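Local coordinates for ABC transporter substrate binding protein (Ribose) (Agrobacterium vitis, PDB 5DKV) that binds alpha-D-tagatopyranose in the cleft between its two lobes and probably serves as the periplasmic sugar receptor of an ABC transporter, at residues N167-V172 and F199-A204; P34-D39 and N228-L233. All blocks are in the same frame, centred on the assembly; numbering follows the deposited sequence.

Overall arrangement
From the N terminus the chain completes strand 29-33 and enters the loop 34-39, half of contact 2. It then runs through both lobes of the periplasmic binding protein fold before residues 228-233, the start of helix 229-241, return to that loop and close a circuit of 188 intervening residues across the sugar cleft. Contact 1 lies wholly within this circuit: strands 161-167 and 192-199 lie side by side, and the loops leaving them, 167-172 and 199-204, meet after an excursion through helix 173-186. The two contacts, with centres about 10 Å apart, are joined by two probable hydrogen bonds, between the side-chain amides of Asn-202 and Asn-228 and from Asn-200 to the Ser-231 hydroxyl.

Contact 1: residues N167-V172 and F199-A204; sequences NVKPGV and FNDNDA
The Phe-199 ring carries Pro-170 on one face: CD of the proline stands 3.7 Å from the ring centroid, only 11° off the ring normal, a CH-pi contact suited to the polarised C-H groups beside a proline nitrogen. Val-168 C lies at the ring edge, and Asn-167 CB approaches CE1 obliquely at 3.8 Å, its amide plane turned 22° from the ring. Phe-199 CG is anti to its carbonyl carbon (chi1 -70°), which lays the ring alongside the Asn-167 side chain.

Two backbone bonds join the loops. Asn-200 N gives to Asn-167 O at 2.8 Å, and Asp-201 N gives to Val-168 O at 2.8 Å. The type I' turn 200-203 needs positive phi at Asp-201 and Asn-202, which asparagine adopts readily and aspartate less so. An Asx turn firms it, Asn-202 N reaching Asn-200 OD1 at 2.8 Å in the carbonyl plane. Val-168 sets its methyls beside Asn-202, CG2 lying 3.6 Å from OD1, an oxygen that accepts from Asn-228. Lys-169 NZ and Asp-201 OD2 are 4.1 Å apart, probably a weak attraction, too long for a salt bridge.

Asn-167 and Phe-199 form a parallel bridge where strands 161-167 and 192-199 end; beyond it Asn-167 ND2 reaches helix 173-186, and Asn-200 packs on helix 204-217.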
loop_
_atom_site.group_PDB
_atom_site.type_symbol
_atom_site.label_atom_id
_atom_site.label_comp_id
_atom_site.label_asym_id
_atom_site.label_seq_id
_atom_site.Cartn_x
_atom_site.Cartn_y
_atom_site.Cartn_z
ATOM N N ASN A 167 -7.192 -2.171 -10.679
ATOM C CA ASN A 167 -5.811 -2.077 -10.229
ATOM C C ASN A 167 -5.078 -0.899 -10.838
ATOM O O ASN A 167 -5.622 -0.168 -11.680
ATOM C CB ASN A 167 -5.080 -3.376 -10.560
ATOM C CG ASN A 167 -4.003 -3.712 -9.571
ATOM O OD1 ASN A 167 -3.609 -2.885 -8.751
ATOM N ND2 ASN A 167 -3.532 -4.943 -9.628
ATOM N N VAL A 168 -3.844 -0.697 -10.393
ATOM C CA VAL A 168 -3.099 0.503 -10.747
ATOM C C VAL A 168 -2.417 0.369 -12.106
ATOM O O VAL A 168 -2.840 0.984 -13.094
ATOM C CB VAL A 168 -2.048 0.813 -9.644
ATOM C CG1 VAL A 168 -1.256 2.057 -9.988
ATOM C CG2 VAL A 168 -2.740 1.017 -8.320
ATOM N N LYS A 169 -1.381 -0.460 -12.148
ATOM C CA LYS A 169 -0.538 -0.606 -13.328
ATOM C C LYS A 169 0.279 -1.875 -13.144
ATOM O O LYS A 169 0.739 -2.123 -12.037
ATOM C CB LYS A 169 0.320 0.669 -13.465
ATOM C CG LYS A 169 1.809 0.548 -13.659
ATOM C CD LYS A 169 2.586 1.558 -12.796
ATOM C CE LYS A 169 2.243 3.009 -13.064
ATOM N NZ LYS A 169 3.222 3.922 -12.376
ATOM N N PRO A 170 0.456 -2.683 -14.209
ATOM C CA PRO A 170 1.351 -3.842 -14.048
ATOM C C PRO A 170 2.723 -3.438 -13.525
ATOM O O PRO A 170 3.246 -2.392 -13.912
ATOM C CB PRO A 170 1.482 -4.404 -15.462
ATOM C CG PRO A 170 0.295 -3.883 -16.211
ATOM C CD PRO A 170 -0.048 -2.551 -15.582
ATOM N N GLY A 171 3.300 -4.268 -12.660
ATOM C CA GLY A 171 4.650 -4.037 -12.189
ATOM C C GLY A 171 4.806 -3.353 -10.845
ATOM O O GLY A 171 5.913 -3.313 -10.299
ATOM N N VAL A 172 3.725 -2.806 -10.299
ATOM C CA VAL A 172 3.781 -2.230 -8.968
ATOM C C VAL A 172 3.804 -3.402 -7.997
ATOM O O VAL A 172 2.911 -4.214 -8.033
ATOM C CB VAL A 172 2.576 -1.323 -8.667
ATOM C CG1 VAL A 172 2.647 -0.804 -7.225
ATOM C CG2 VAL A 172 2.506 -0.178 -9.684
ATOM N N PHE A 199 -6.858 -1.414 -15.441
ATOM C CA PHE A 199 -5.756 -0.653 -14.867
ATOM C C PHE A 199 -6.015 0.828 -15.008
ATOM O O PHE A 199 -6.287 1.301 -16.096
ATOM C CB PHE A 199 -4.427 -1.016 -15.534
ATOM C CG PHE A 199 -3.948 -2.411 -15.199
ATOM C CD1 PHE A 199 -3.407 -2.667 -13.963
ATOM C CD2 PHE A 199 -4.051 -3.450 -16.112
ATOM C CE1 PHE A 199 -2.965 -3.946 -13.623
ATOM C CE2 PHE A 199 -3.617 -4.739 -15.777
ATOM C CZ PHE A 199 -3.075 -4.979 -14.540
ATOM N N ASN A 200 -5.955 1.552 -13.895
ATOM C CA ASN A 200 -6.349 2.966 -13.886
ATOM C C ASN A 200 -5.193 3.953 -13.721
ATOM O O ASN A 200 -5.416 5.162 -13.679
ATOM C CB ASN A 200 -7.358 3.225 -12.771
ATOM C CG ASN A 200 -6.858 2.747 -11.387
ATOM O OD1 ASN A 200 -5.777 3.106 -10.954
ATOM N ND2 ASN A 200 -7.651 1.919 -10.716
ATOM N N ASP A 201 -3.970 3.445 -13.649
ATOM C CA ASP A 201 -2.779 4.283 -13.474
ATOM C C ASP A 201 -2.833 5.183 -12.217
ATOM O O ASP A 201 -2.293 6.302 -12.195
ATOM C CB ASP A 201 -2.566 5.145 -14.726
ATOM C CG ASP A 201 -1.125 5.585 -14.889
ATOM O OD1 ASP A 201 -0.898 6.682 -15.440
ATOM O OD2 ASP A 201 -0.214 4.836 -14.471
ATOM N N ASN A 202 -3.489 4.664 -11.187
ATOM C CA ASN A 202 -3.671 5.297 -9.884
ATOM C C ASN A 202 -4.666 6.457 -9.872
ATOM O O ASN A 202 -4.680 7.249 -8.941
ATOM C CB ASN A 202 -2.339 5.760 -9.305
ATOM C CG ASN A 202 -2.189 5.420 -7.825
ATOM O OD1 ASN A 202 -2.825 4.502 -7.308
ATOM N ND2 ASN A 202 -1.333 6.161 -7.140
ATOM N N ASP A 203 -5.539 6.509 -10.874
ATOM C CA ASP A 203 -6.483 7.614 -11.015
ATOM C C ASP A 203 -7.890 7.128 -10.716
ATOM O O ASP A 203 -8.441 6.282 -11.442
ATOM C CB ASP A 203 -6.397 8.195 -12.430
ATOM C CG ASP A 203 -7.156 9.499 -12.569
ATOM O OD1 ASP A 203 -8.385 9.452 -12.709
ATOM O OD2 ASP A 203 -6.514 10.568 -12.557
ATOM N N ALA A 204 -8.472 7.645 -9.644
ATOM C CA ALA A 204 -9.793 7.198 -9.228
ATOM C C ALA A 204 -10.857 7.460 -10.298
ATOM O O ALA A 204 -11.736 6.625 -10.516
ATOM C CB ALA A 204 -10.179 7.850 -7.914
#

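Contact 2: residues P34-D39 and N228-L233; sequences PGLTTD and NLFSGL. With T6T (alpha-D-tagatopyranose), chain E.
Phe-230 presents the CE2-CZ side of its ring to the loop 34-39. Leu-36 CD2 approaches obliquely, 3.8 Å from CE2, the two side chains coming from opposite directions. Thr-38 O lies at the ring edge and in its plane, 3.8 Å from CZ, and Asp-39 OD2 is also near that plane. Aromatic C-H groups carry slight positive charge, so an edge suits these oxygens better than a face. Leu-229 CD2 rests on one face, offset toward the rim. No hydrogen bond joins the two segments directly; the sugar spans them.

Asp-39 has CG anti to its backbone N (chi1 178°), which extends its carboxylate toward the ligand. The two oxygens divide the work: OD1 accepts from tagatose O1 at 2.8 Å, and OD2 from O2 at 2.7 Å. OD1 also accepts from Phe-41 N, capping helix 40-56, so a helix start helps to hold the carboxylate in place. From the other segment, Asn-228 ND2 gives a nearly straight bond to O6, 3.1 Å long with 171° at the hydrogen. The other end of that amide is gripped twice: Ser-231 N and Ser-231 OG reach OD1 from opposite faces of its plane, at 3.0 and 2.9 Å. With OD1 committed to these donors and ND2 also giving to Asn-202, the amide's orientation is well defined. Leu-229 packs its CB against the sugar's O1 at 3.2 Å, a van der Waals contact, and its CD1 extends toward Asp-39 OD1.

Asp-116, Thr-174, Arg-178, Asp-254 and Gln-274 also hydrogen-bond the sugar. The contact thus sets the loop between strand 29-33 and helix 40-56 against the N-terminal turn of helix 229-241, across the ligand cleft characteristic of periplasmic binding proteins.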
loop_
_atom_site.group_PDB
_atom_site.type_symbol
_atom_site.label_atom_id
_atom_site.label_comp_id
_atom_site.label_asym_id
_atom_site.label_seq_id
_atom_site.Cartn_x
_atom_site.Cartn_y
_atom_site.Cartn_z
ATOM N N PRO A 34 8.117 8.765 0.474
ATOM C CA PRO A 34 6.904 7.973 0.197
ATOM C C PRO A 34 6.783 7.665 -1.289
ATOM O O PRO A 34 7.537 8.206 -2.105
ATOM C CB PRO A 34 5.779 8.896 0.646
ATOM C CG PRO A 34 6.317 10.250 0.280
ATOM C CD PRO A 34 7.804 10.196 0.626
ATOM N N GLY A 35 5.819 6.827 -1.638
ATOM C CA GLY A 35 5.519 6.606 -3.035
ATOM C C GLY A 35 4.796 7.776 -3.686
ATOM O O GLY A 35 4.925 7.995 -4.895
ATOM N N LEU A 36 4.021 8.501 -2.884
ATOM C CA LEU A 36 3.151 9.580 -3.329
ATOM C C LEU A 36 2.845 10.423 -2.096
ATOM O O LEU A 36 2.478 9.873 -1.070
ATOM C CB LEU A 36 1.847 9.007 -3.943
ATOM C CG LEU A 36 0.667 9.947 -4.209
ATOM C CD1 LEU A 36 1.130 11.100 -5.055
ATOM C CD2 LEU A 36 -0.471 9.164 -4.886
ATOM N N THR A 37 2.973 11.742 -2.182
ATOM C CA THR A 37 2.756 12.603 -1.015
ATOM C C THR A 37 1.299 12.729 -0.581
ATOM O O THR A 37 1.020 12.752 0.617
ATOM C CB THR A 37 3.302 14.012 -1.285
ATOM O OG1 THR A 37 2.812 14.488 -2.548
ATOM C CG2 THR A 37 4.800 13.968 -1.317
ATOM N N THR A 38 0.393 12.851 -1.555
ATOM C CA THR A 38 -1.031 13.087 -1.323
ATOM C C THR A 38 -1.813 11.779 -1.347
ATOM O O THR A 38 -2.674 11.522 -2.218
ATOM C CB THR A 38 -1.599 14.010 -2.382
ATOM O OG1 THR A 38 -1.322 13.455 -3.675
ATOM C CG2 THR A 38 -0.974 15.406 -2.265
ATOM N N ASP A 39 -1.459 10.927 -0.411
ATOM C CA ASP A 39 -1.948 9.566 -0.365
ATOM C C ASP A 39 -2.032 9.253 1.115
ATOM O O ASP A 39 -1.032 9.273 1.819
ATOM C CB ASP A 39 -0.984 8.627 -1.127
ATOM C CG ASP A 39 -1.386 7.151 -1.090
ATOM O OD1 ASP A 39 -2.131 6.714 -0.181
ATOM O OD2 ASP A 39 -0.925 6.404 -1.993
ATOM N N ASN A 228 -6.088 -0.919 -4.468
ATOM C CA ASN A 228 -5.457 0.081 -3.607
ATOM C C ASN A 228 -6.453 1.211 -3.383
ATOM O O ASN A 228 -7.572 1.188 -3.907
ATOM C CB ASN A 228 -4.121 0.613 -4.179
ATOM C CG ASN A 228 -4.294 1.742 -5.199
ATOM O OD1 ASN A 228 -5.281 1.782 -5.925
ATOM N ND2 ASN A 228 -3.288 2.617 -5.297
ATOM N N LEU A 229 -6.046 2.164 -2.557
ATOM C CA LEU A 229 -6.924 3.264 -2.163
ATOM C C LEU A 229 -7.693 3.866 -3.332
ATOM O O LEU A 229 -8.944 3.905 -3.331
ATOM C CB LEU A 229 -6.096 4.347 -1.489
ATOM C CG LEU A 229 -6.850 5.403 -0.694
ATOM C CD1 LEU A 229 -5.942 6.013 0.379
ATOM C CD2 LEU A 229 -7.405 6.502 -1.574
ATOM N N PHE A 230 -6.947 4.293 -4.343
ATOM C CA PHE A 230 -7.534 5.042 -5.459
ATOM C C PHE A 230 -8.423 4.137 -6.312
ATOM O O PHE A 230 -9.478 4.555 -6.770
ATOM C CB PHE A 230 -6.416 5.710 -6.265
ATOM C CG PHE A 230 -5.647 6.691 -5.446
ATOM C CD1 PHE A 230 -6.218 7.905 -5.121
ATOM C CD2 PHE A 230 -4.397 6.394 -4.947
ATOM C CE1 PHE A 230 -5.539 8.811 -4.326
ATOM C CE2 PHE A 230 -3.731 7.305 -4.138
ATOM C CZ PHE A 230 -4.300 8.500 -3.841
ATOM N N SER A 231 -8.031 2.879 -6.470
ATOM C CA SER A 231 -8.792 1.931 -7.269
ATOM C C SER A 231 -10.134 1.659 -6.600
ATOM O O SER A 231 -11.176 1.635 -7.237
ATOM C CB SER A 231 -8.030 0.623 -7.411
ATOM O OG SER A 231 -6.813 0.811 -8.134
ATOM N N GLY A 232 -10.084 1.422 -5.295
ATOM C CA GLY A 232 -11.296 1.175 -4.543
ATOM C C GLY A 232 -12.231 2.376 -4.474
ATOM O O GLY A 232 -13.452 2.230 -4.591
ATOM N N LEU A 233 -11.668 3.556 -4.257
ATOM C CA LEU A 233 -12.446 4.787 -4.208
ATOM C C LEU A 233 -13.124 5.052 -5.550
ATOM O O LEU A 233 -14.335 5.297 -5.610
ATOM C CB LEU A 233 -11.534 5.955 -3.812
ATOM C CG LEU A 233 -12.147 7.345 -3.780
ATOM C CD1 LEU A 233 -13.367 7.354 -2.864
ATOM C CD2 LEU A 233 -11.083 8.364 -3.334
HETATM O O3 T6T E . -2.122 0.792 -1.316
HETATM C C3 T6T E . -1.149 1.741 -0.901
HETATM C C4 T6T E . 0.188 1.157 -1.062
HETATM O O4 T6T E . 0.303 -0.031 -0.194
HETATM C C5 T6T E . 0.434 0.809 -2.464
HETATM O O5 T6T E . 1.781 0.346 -2.665
HETATM C C6 T6T E . 0.305 2.015 -3.378
HETATM O O6 T6T E . -1.006 2.624 -3.186
HETATM C C2 T6T E . -1.237 2.989 -1.801
HETATM O O2 T6T E . -0.275 3.909 -1.343
HETATM C C1 T6T E . -2.573 3.616 -1.863
HETATM O O1 T6T E . -3.011 4.047 -0.613
#